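Local atomic coordinates of periplasmic beta-glucosidase (PDB entry 6R5O), a protein that probably hydrolyses terminal, non-reducing beta-D-glucosyl residues from beta-D-glucosides in the periplasm, releasing beta-D-glucose. Residues 251-256 and 285-290; 78-83 and 117-122; 36-41 and 58-63. The protein carries 1 engineered substitution. All coordinates share one frame; numbering follows the deposited sequence.

Contact 1: residues 251-256 and 285-290; sequences LTISNH and MNMNDD. Engineered in segment 251-256: N255 (natural residue Asp). With BGC (beta-D-glucopyranose), chain C; BGC (beta-D-glucopyranose), chain D.
H256 and M287 both carry CG anti to the backbone N (chi1 -166° and -161°), which swings the imidazole out toward N288 and lays the thioether against the backbone of H256. M287 SD stops 3.7 Å from H256 CA, and the bend at its last torsion folds CE back to 3.5 Å from S254 O. The H256 ring is held between two neighbours: N288 CB lies over one face, 4.0 Å from the ring centroid in a CH-pi contact, while C5 of the chain D glucose sits over the opposite face. Farther along the chain, toward the strands, 251-253 and 286-287 run nearly parallel and close the ring of the TIM barrel. M285 N bonds to T252 O and S254 N to M285 O (2.8 Å), so M285 is gripped on both of its backbone polar groups, while I253 CG1 and M285 CB lie side by side. Past the strand ends a water lies between S254 OG and D289 OD2, 2.6 Å from OD2, and links the two loops; D289 OD2 also takes a weak bond from K260 N. At the mouth, H256 N donates to O1 of the chain C glucose (3.1 Å). The sugar's O2 donates to OD1 of N255, an engineered residue that is Asp in nature, although the placement of this OD1, modelled too close to the anomeric C1, is doubtful. N255 ND2 is fixed by V221 O. A main-chain N-H on O1, an imidazole against the second sugar and a glucose lying against residue 255 are together consistent with this strand end lining the point where a family 3 glycoside hydrolase cleaves its substrate.

Contact 2: residues 78-83 and 117-122; sequences YDVAHG and DGLDMS. With BGC (beta-D-glucopyranose), chain C.
S122 OG donates to V80 O (3.0 Å), joining the loop after strand 76-78 of the TIM barrel to the start of the neighbouring parallel strand 121-126. The hydroxyl stands anti to the backbone N (chi1 179°) and reaches the carbonyl from above its plane, well away from the direction of a lone pair; V80 CB packs against the same OG. Beside this bond L119 CD1 presses on Y78 CB at 3.5 Å and on V80 CG2 at 4.0 Å, the leucine crossing the tyrosine side chain at a slant.

The loop bends sharply just here, through successive inverse gamma turns centred on D79 and V80. D79 leaves the bend on the side away from segment 117-122, and its carboxylate meets the sugar, the two oxygens being shared out: the chain C glucose donates O4 to OD1 (2.6 Å) and O6 to OD2. K176 is a long, weak ion partner of OD1 and also bonds the sugar.

Farther out, helix 100-117 backs V80 and L119 through A114. It ends in a Schellman motif at G118, whose positive phi turns the chain toward L119 and the strand. Between the two backbones, S122 CA points its hydrogen at Y78 O, a CH...O contact of 3.1 Å.

Contact 3: residues 36-41 and 58-63; sequences ALMADI and IRAMQD
Two helices of the outer layer of the TIM barrel, 34-42 and 55-62, pack together here on either side, in sequence, of strand 48-50. Their short segments approach to 10.7 Å between axes and run 47° apart, so the gap is bridged by long side chains, chiefly methionines. M61 is the common partner of L37, M38 and I41. Its CG meets the thioether of M38, with SD modelled at 3.2 Å, closer than normal van der Waals contact, so the exact placing is doubtful; the two methionine chains cross at about a right angle. M38 gets there by bending at its second torsion (chi2 -41°), which carries its end across toward the other helix; CE also approaches A60, its nearest atom there being the carbonyl O (3.9 Å). One turn along, I41 CD1 meets the same M61 CG at 3.8 Å, while L37 CD1 meets M61 SD at 4.0 Å, each again nearly perpendicular to the M61 chain. The side-chain contacts between the helices are thus apolar, made by thioethers and the methyls of branched side chains.

Polar side chains on these helices find partners elsewhere: D40 forms a salt bridge with R24, and R59 NE bonds to L334 O. Inward, L37 and M61 both rest on I49, and M61 also touches H76, so both helices rest on strand 48-50, and helix 55-62 reaches on to strand 76-78.

How the contacts relate
From the N terminus the three contacts follow in series, none enclosing or crossing another. Contact 3 comes first, closing a helix-strand-helix loop around strand 48-50. Contact 2 then brings the end of strand 76-78 against strand 121-126 after a largely helical excursion. Much later, contact 1 joins strand 251-253 to strand 286-287 and completes the barrel. Contact 3 belongs to the outer helical layer and meets contact 2 where I58 CD1 packs on G118 O (3.2 Å). Contact 2 in turn meets contact 1 through M121 SD and I253 CD1 (3.9 Å), and both hold the chain C glucose, from which contact 3 stands apart.

Contact 1: residues 251-256 and 285-290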
loop_
_atom_site.group_PDB
_atom_site.type_symbol
_atom_site.label_atom_id
_atom_site.label_comp_id
_atom_site.label_asym_id
_atom_site.label_seq_id
_atom_site.Cartn_x
_atom_site.Cartn_y
_atom_site.Cartn_z
ATOM N N LEU A 251 -23.381 23.312 4.136
ATOM C CA LEU A 251 -23.064 23.040 5.561
ATOM C C LEU A 251 -21.976 21.957 5.648
ATOM O O LEU A 251 -22.119 20.921 4.952
ATOM C CB LEU A 251 -24.363 22.574 6.222
ATOM C CG LEU A 251 -24.264 22.219 7.702
ATOM C CD1 LEU A 251 -24.212 23.472 8.553
ATOM C CD2 LEU A 251 -25.422 21.343 8.128
ATOM N N THR A 252 -20.925 22.173 6.456
ATOM C CA THR A 252 -19.894 21.144 6.767
ATOM C C THR A 252 -20.213 20.523 8.133
ATOM O O THR A 252 -20.532 21.282 9.083
ATOM C CB THR A 252 -18.457 21.677 6.699
ATOM O OG1 THR A 252 -18.302 22.790 7.583
ATOM C CG2 THR A 252 -18.058 22.037 5.287
ATOM N N ILE A 253 -20.145 19.188 8.212
ATOM C CA ILE A 253 -20.464 18.404 9.442
ATOM C C ILE A 253 -19.264 17.519 9.810
ATOM O O ILE A 253 -18.755 16.786 8.939
ATOM C CB ILE A 253 -21.768 17.597 9.267
ATOM C CG1 ILE A 253 -22.919 18.479 8.777
ATOM C CG2 ILE A 253 -22.144 16.900 10.567
ATOM C CD1 ILE A 253 -24.052 17.709 8.145
ATOM N N SER A 254 -18.847 17.606 11.078
ATOM C CA SER A 254 -17.788 16.790 11.727
ATOM C C SER A 254 -18.168 15.304 11.681
ATOM O O SER A 254 -19.371 15.010 11.611
ATOM C CB SER A 254 -17.591 17.283 13.139
ATOM O OG SER A 254 -17.331 16.240 14.043
ATOM N N ASN A 255 -17.182 14.399 11.709
ATOM C CA ASN A 255 -17.386 12.954 12.018
ATOM C C ASN A 255 -17.490 12.803 13.552
ATOM O O ASN A 255 -17.235 13.812 14.253
ATOM C CB ASN A 255 -16.271 12.100 11.411
ATOM C CG ASN A 255 -16.764 10.953 10.546
ATOM O OD1 ASN A 255 -17.262 9.956 11.056
ATOM N ND2 ASN A 255 -16.573 11.047 9.240
ATOM N N HIS A 256 -17.860 11.615 14.056
ATOM C CA HIS A 256 -18.279 11.379 15.470
ATOM C C HIS A 256 -17.104 11.634 16.425
ATOM O O HIS A 256 -16.197 10.791 16.445
ATOM C CB HIS A 256 -18.856 9.960 15.642
ATOM C CG HIS A 256 -19.601 9.753 16.919
ATOM N ND1 HIS A 256 -19.048 10.023 18.161
ATOM C CD2 HIS A 256 -20.851 9.309 17.152
ATOM C CE1 HIS A 256 -19.933 9.772 19.100
ATOM N NE2 HIS A 256 -21.051 9.345 18.509
ATOM N N MET A 285 -20.595 22.158 11.817
ATOM C CA MET A 285 -21.343 21.319 12.792
ATOM C C MET A 285 -20.411 20.340 13.521
ATOM O O MET A 285 -19.695 19.582 12.839
ATOM C CB MET A 285 -22.439 20.529 12.075
ATOM C CG MET A 285 -23.589 20.132 12.977
ATOM S SD MET A 285 -25.230 20.518 12.304
ATOM C CE MET A 285 -25.914 21.315 13.756
ATOM N N ASN A 286 -20.524 20.321 14.858
ATOM C CA ASN A 286 -19.739 19.511 15.829
ATOM C C ASN A 286 -20.587 18.330 16.334
ATOM O O ASN A 286 -21.460 18.550 17.201
ATOM C CB ASN A 286 -19.274 20.404 16.983
ATOM C CG ASN A 286 -18.510 19.675 18.071
ATOM O OD1 ASN A 286 -17.724 18.760 17.798
ATOM N ND2 ASN A 286 -18.716 20.103 19.306
ATOM N N MET A 287 -20.315 17.117 15.833
ATOM C CA MET A 287 -21.038 15.861 16.183
ATOM C C MET A 287 -20.565 15.339 17.555
ATOM O O MET A 287 -19.391 14.947 17.672
ATOM C CB MET A 287 -20.824 14.790 15.106
ATOM C CG MET A 287 -21.861 13.687 15.153
ATOM S SD MET A 287 -21.541 12.281 14.034
ATOM C CE MET A 287 -22.035 12.975 12.460
ATOM N N ASN A 288 -21.444 15.432 18.561
ATOM C CA ASN A 288 -21.495 14.641 19.827
ATOM C C ASN A 288 -20.600 15.222 20.931
ATOM O O ASN A 288 -21.145 15.448 22.014
ATOM C CB ASN A 288 -21.209 13.146 19.629
ATOM C CG ASN A 288 -22.164 12.258 20.413
ATOM O OD1 ASN A 288 -21.812 11.696 21.451
ATOM N ND2 ASN A 288 -23.386 12.110 19.917
ATOM N N ASP A 289 -19.302 15.436 20.684
ATOM C CA ASP A 289 -18.271 15.624 21.753
ATOM C C ASP A 289 -18.480 16.935 22.539
ATOM O O ASP A 289 -17.938 17.024 23.662
ATOM C CB ASP A 289 -16.836 15.480 21.219
ATOM C CG ASP A 289 -16.423 16.414 20.094
ATOM O OD1 ASP A 289 -16.791 17.603 20.139
ATOM O OD2 ASP A 289 -15.709 15.940 19.184
ATOM N N ASP A 290 -19.224 17.901 21.982
ATOM C CA ASP A 290 -19.708 19.140 22.660
ATOM C C ASP A 290 -18.556 20.124 22.934
ATOM O O ASP A 290 -18.732 21.023 23.777
ATOM C CB ASP A 290 -20.455 18.819 23.961
ATOM C CG ASP A 290 -21.851 18.253 23.772
ATOM O OD1 ASP A 290 -22.280 18.103 22.604
ATOM O OD2 ASP A 290 -22.488 17.947 24.804
HETATM C C2 BGC C . -19.115 7.787 10.613
HETATM C C3 BGC C . -20.084 8.171 9.518
HETATM C C4 BGC C . -21.488 8.212 10.060
HETATM C C5 BGC C . -21.597 9.083 11.337
HETATM C C6 BGC C . -22.914 8.968 12.074
HETATM C C1 BGC C . -19.314 8.868 11.722
HETATM O O1 BGC C . -18.326 8.816 12.749
HETATM O O2 BGC C . -17.805 7.632 10.003
HETATM O O3 BGC C . -19.924 7.178 8.536
HETATM O O4 BGC C . -22.279 8.737 8.997
HETATM O O5 BGC C . -20.620 8.731 12.325
HETATM O O6 BGC C . -23.215 7.580 12.146
HETATM C C2 BGC D . -19.228 4.611 14.864
HETATM C C3 BGC D . -20.179 4.289 16.012
HETATM C C4 BGC D . -19.545 4.566 17.373
HETATM C C5 BGC D . -18.771 5.883 17.458
HETATM C C6 BGC D . -17.863 5.848 18.717
HETATM C C1 BGC D . -18.771 6.057 14.994
HETATM O O1 BGC D . -17.955 6.387 13.835
HETATM O O2 BGC D . -19.827 4.407 13.569
HETATM O O3 BGC D . -20.564 2.893 15.991
HETATM O O4 BGC D . -20.601 4.634 18.343
HETATM O O5 BGC D . -18.044 6.200 16.241
HETATM O O6 BGC D . -16.500 5.455 18.438
HETATM O O HOH W 1 -16.945 16.238 16.917
#

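Contact 2: residues 78-83 and 117-122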
loop_
_atom_site.group_PDB
_atom_site.type_symbol
_atom_site.label_atom_id
_atom_site.label_comp_id
_atom_site.label_asym_id
_atom_site.label_seq_id
_atom_site.Cartn_x
_atom_site.Cartn_y
_atom_site.Cartn_z
ATOM N N TYR A 78 -29.830 10.708 9.975
ATOM C CA TYR A 78 -29.706 9.244 10.188
ATOM C C TYR A 78 -28.928 8.624 9.030
ATOM O O TYR A 78 -28.936 9.189 7.929
ATOM C CB TYR A 78 -31.079 8.570 10.293
ATOM C CG TYR A 78 -31.061 7.173 10.861
ATOM C CD1 TYR A 78 -30.432 6.908 12.075
ATOM C CD2 TYR A 78 -31.682 6.116 10.195
ATOM C CE1 TYR A 78 -30.398 5.626 12.603
ATOM C CE2 TYR A 78 -31.659 4.831 10.714
ATOM C CZ TYR A 78 -31.018 4.587 11.918
ATOM O OH TYR A 78 -31.014 3.320 12.421
ATOM N N ASP A 79 -28.319 7.461 9.286
ATOM C CA ASP A 79 -27.398 6.760 8.354
ATOM C C ASP A 79 -28.235 5.928 7.384
ATOM O O ASP A 79 -28.181 4.688 7.442
ATOM C CB ASP A 79 -26.346 5.955 9.121
ATOM C CG ASP A 79 -25.346 6.826 9.875
ATOM O OD1 ASP A 79 -24.515 7.469 9.205
ATOM O OD2 ASP A 79 -25.420 6.869 11.126
ATOM N N VAL A 80 -28.966 6.609 6.511
ATOM C CA VAL A 80 -29.761 5.967 5.433
ATOM C C VAL A 80 -28.789 5.656 4.292
ATOM O O VAL A 80 -28.740 6.413 3.307
ATOM C CB VAL A 80 -30.944 6.852 4.995
ATOM C CG1 VAL A 80 -31.842 6.127 3.997
ATOM C CG2 VAL A 80 -31.747 7.348 6.194
ATOM N N ALA A 81 -28.029 4.576 4.457
ATOM C CA ALA A 81 -26.870 4.209 3.610
ATOM C C ALA A 81 -27.345 3.547 2.317
ATOM O O ALA A 81 -26.911 4.027 1.241
ATOM C CB ALA A 81 -25.941 3.297 4.371
ATOM N N HIS A 82 -28.149 2.475 2.438
ATOM C CA HIS A 82 -28.706 1.679 1.303
ATOM C C HIS A 82 -30.154 1.231 1.595
ATOM O O HIS A 82 -30.578 0.160 1.072
ATOM C CB HIS A 82 -27.754 0.520 0.929
ATOM C CG HIS A 82 -27.424 -0.420 2.043
ATOM N ND1 HIS A 82 -27.783 -1.748 2.004
ATOM C CD2 HIS A 82 -26.757 -0.234 3.208
ATOM C CE1 HIS A 82 -27.367 -2.335 3.113
ATOM N NE2 HIS A 82 -26.734 -1.428 3.867
ATOM N N GLY A 83 -30.904 2.064 2.321
ATOM C CA GLY A 83 -32.309 1.830 2.696
ATOM C C GLY A 83 -32.571 2.372 4.084
ATOM O O GLY A 83 -31.606 2.446 4.862
ATOM N N ASP A 117 -40.895 8.910 8.187
ATOM C CA ASP A 117 -40.704 8.657 9.646
ATOM C C ASP A 117 -40.305 9.952 10.359
ATOM O O ASP A 117 -40.251 9.936 11.612
ATOM C CB ASP A 117 -39.687 7.537 9.901
ATOM C CG ASP A 117 -40.246 6.132 9.687
ATOM O OD1 ASP A 117 -41.487 5.972 9.696
ATOM O OD2 ASP A 117 -39.439 5.196 9.522
ATOM N N GLY A 118 -40.041 11.011 9.583
ATOM C CA GLY A 118 -39.763 12.371 10.078
ATOM C C GLY A 118 -38.307 12.785 9.908
ATOM O O GLY A 118 -37.912 13.801 10.537
ATOM N N LEU A 119 -37.531 12.075 9.082
ATOM C CA LEU A 119 -36.079 12.353 8.916
ATOM C C LEU A 119 -35.860 13.488 7.909
ATOM O O LEU A 119 -36.412 13.412 6.818
ATOM C CB LEU A 119 -35.348 11.087 8.459
ATOM C CG LEU A 119 -35.132 10.005 9.509
ATOM C CD1 LEU A 119 -34.268 8.910 8.913
ATOM C CD2 LEU A 119 -34.508 10.552 10.793
ATOM N N ASP A 120 -35.013 14.455 8.263
ATOM C CA ASP A 120 -34.675 15.660 7.458
ATOM C C ASP A 120 -33.471 15.356 6.556
ATOM O O ASP A 120 -33.494 15.794 5.383
ATOM C CB ASP A 120 -34.433 16.864 8.378
ATOM C CG ASP A 120 -35.612 17.156 9.305
ATOM O OD1 ASP A 120 -36.721 17.438 8.776
ATOM O OD2 ASP A 120 -35.438 17.070 10.547
ATOM N N MET A 121 -32.486 14.604 7.066
ATOM C CA MET A 121 -31.158 14.398 6.425
ATOM C C MET A 121 -30.651 12.956 6.578
ATOM O O MET A 121 -30.852 12.356 7.655
ATOM C CB MET A 121 -30.147 15.337 7.073
ATOM C CG MET A 121 -28.709 15.091 6.648
ATOM S SD MET A 121 -27.528 16.083 7.595
ATOM C CE MET A 121 -28.126 17.739 7.270
ATOM N N SER A 122 -29.971 12.444 5.542
ATOM C CA SER A 122 -29.131 11.217 5.596
ATOM C C SER A 122 -27.650 11.552 5.386
ATOM O O SER A 122 -27.313 12.215 4.369
ATOM C CB SER A 122 -29.551 10.181 4.598
ATOM O OG SER A 122 -28.693 9.044 4.682
HETATM C C2 BGC C . -19.115 7.787 10.613
HETATM C C3 BGC C . -20.084 8.171 9.518
HETATM C C4 BGC C . -21.488 8.212 10.060
HETATM C C5 BGC C . -21.597 9.083 11.337
HETATM C C6 BGC C . -22.914 8.968 12.074
HETATM C C1 BGC C . -19.314 8.868 11.722
HETATM O O1 BGC C . -18.326 8.816 12.749
HETATM O O2 BGC C . -17.805 7.632 10.003
HETATM O O3 BGC C . -19.924 7.178 8.536
HETATM O O4 BGC C . -22.279 8.737 8.997
HETATM O O5 BGC C . -20.620 8.731 12.325
HETATM O O6 BGC C . -23.215 7.580 12.146
#

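Contact 3: residues 36-41 and 58-63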
loop_
_atom_site.group_PDB
_atom_site.type_symbol
_atom_site.label_atom_id
_atom_site.label_comp_id
_atom_site.label_asym_id
_atom_site.label_seq_id
_atom_site.Cartn_x
_atom_site.Cartn_y
_atom_site.Cartn_z
ATOM N N ALA A 36 -32.158 15.255 29.867
ATOM C CA ALA A 36 -31.187 16.372 29.997
ATOM C C ALA A 36 -31.093 17.144 28.672
ATOM O O ALA A 36 -30.966 18.384 28.705
ATOM C CB ALA A 36 -29.833 15.841 30.412
ATOM N N LEU A 37 -31.159 16.433 27.543
ATOM C CA LEU A 37 -31.111 17.031 26.185
ATOM C C LEU A 37 -32.486 17.620 25.824
ATOM O O LEU A 37 -32.514 18.553 25.005
ATOM C CB LEU A 37 -30.608 15.978 25.192
ATOM C CG LEU A 37 -31.640 15.351 24.262
ATOM C CD1 LEU A 37 -31.575 15.991 22.895
ATOM C CD2 LEU A 37 -31.408 13.861 24.138
ATOM N N MET A 38 -33.585 17.138 26.422
ATOM C CA MET A 38 -34.925 17.788 26.319
ATOM C C MET A 38 -34.838 19.191 26.940
ATOM O O MET A 38 -35.254 20.158 26.269
ATOM C CB MET A 38 -36.026 17.002 27.048
ATOM C CG MET A 38 -36.463 15.709 26.397
ATOM S SD MET A 38 -36.622 15.754 24.600
ATOM C CE MET A 38 -37.694 14.339 24.364
ATOM N N ALA A 39 -34.307 19.285 28.169
ATOM C CA ALA A 39 -34.088 20.536 28.934
ATOM C C ALA A 39 -33.224 21.504 28.121
ATOM O O ALA A 39 -33.431 22.721 28.260
ATOM C CB ALA A 39 -33.456 20.234 30.277
ATOM N N ASP A 40 -32.306 20.980 27.299
ATOM C CA ASP A 40 -31.317 21.767 26.507
ATOM C C ASP A 40 -31.963 22.338 25.236
ATOM O O ASP A 40 -31.577 23.451 24.850
ATOM C CB ASP A 40 -30.069 20.942 26.161
ATOM C CG ASP A 40 -29.048 20.843 27.287
ATOM O OD1 ASP A 40 -29.255 21.490 28.340
ATOM O OD2 ASP A 40 -28.041 20.121 27.103
ATOM N N ILE A 41 -32.883 21.613 24.596
ATOM C CA ILE A 41 -33.605 22.120 23.390
ATOM C C ILE A 41 -34.536 23.254 23.839
ATOM O O ILE A 41 -34.786 24.155 23.032
ATOM C CB ILE A 41 -34.355 21.001 22.641
ATOM C CG1 ILE A 41 -33.427 19.865 22.214
ATOM C CG2 ILE A 41 -35.112 21.555 21.443
ATOM C CD1 ILE A 41 -34.153 18.550 22.005
ATOM N N ILE A 58 -39.313 11.993 17.195
ATOM C CA ILE A 58 -38.875 13.273 16.556
ATOM C C ILE A 58 -39.808 14.403 17.020
ATOM O O ILE A 58 -39.295 15.446 17.477
ATOM C CB ILE A 58 -38.813 13.134 15.023
ATOM C CG1 ILE A 58 -37.744 12.120 14.601
ATOM C CG2 ILE A 58 -38.595 14.495 14.378
ATOM C CD1 ILE A 58 -37.660 11.870 13.106
ATOM N N ARG A 59 -41.123 14.183 16.927
ATOM C CA ARG A 59 -42.192 15.100 17.414
ATOM C C ARG A 59 -41.941 15.479 18.878
ATOM O O ARG A 59 -42.011 16.677 19.181
ATOM C CB ARG A 59 -43.576 14.456 17.271
ATOM C CG ARG A 59 -44.161 14.542 15.867
ATOM C CD ARG A 59 -45.634 14.161 15.765
ATOM N NE ARG A 59 -46.395 15.099 14.937
ATOM C CZ ARG A 59 -46.887 16.274 15.348
ATOM N NH1 ARG A 59 -46.721 16.678 16.603
ATOM N NH2 ARG A 59 -47.556 17.035 14.493
ATOM N N ALA A 60 -41.656 14.501 19.745
ATOM C CA ALA A 60 -41.503 14.688 21.209
ATOM C C ALA A 60 -40.389 15.701 21.511
ATOM O O ALA A 60 -40.485 16.388 22.551
ATOM C CB ALA A 60 -41.233 13.363 21.876
ATOM N N MET A 61 -39.385 15.797 20.632
ATOM C CA MET A 61 -38.231 16.726 20.788
ATOM C C MET A 61 -38.501 18.041 20.051
ATOM O O MET A 61 -38.315 19.108 20.677
ATOM C CB MET A 61 -36.925 16.094 20.298
ATOM C CG MET A 61 -36.196 15.387 21.422
ATOM S SD MET A 61 -34.720 14.507 20.916
ATOM C CE MET A 61 -35.255 13.834 19.340
ATOM N N GLN A 62 -38.951 17.977 18.797
ATOM C CA GLN A 62 -39.434 19.168 18.045
ATOM C C GLN A 62 -40.357 19.983 18.965
ATOM O O GLN A 62 -40.133 21.186 19.082
ATOM C CB GLN A 62 -40.128 18.731 16.752
ATOM C CG GLN A 62 -40.320 19.849 15.745
ATOM C CD GLN A 62 -39.018 20.249 15.100
ATOM O OE1 GLN A 62 -38.186 20.907 15.727
ATOM N NE2 GLN A 62 -38.850 19.873 13.836
ATOM N N ASP A 63 -41.298 19.310 19.643
ATOM C CA ASP A 63 -42.309 19.871 20.588
ATOM C C ASP A 63 -41.653 20.652 21.735
ATOM O O ASP A 63 -42.399 21.395 22.391
ATOM C CB ASP A 63 -43.189 18.776 21.205
ATOM C CG ASP A 63 -44.307 18.259 20.309
ATOM O OD1 ASP A 63 -44.346 18.633 19.114
ATOM O OD2 ASP A 63 -45.138 17.479 20.812
#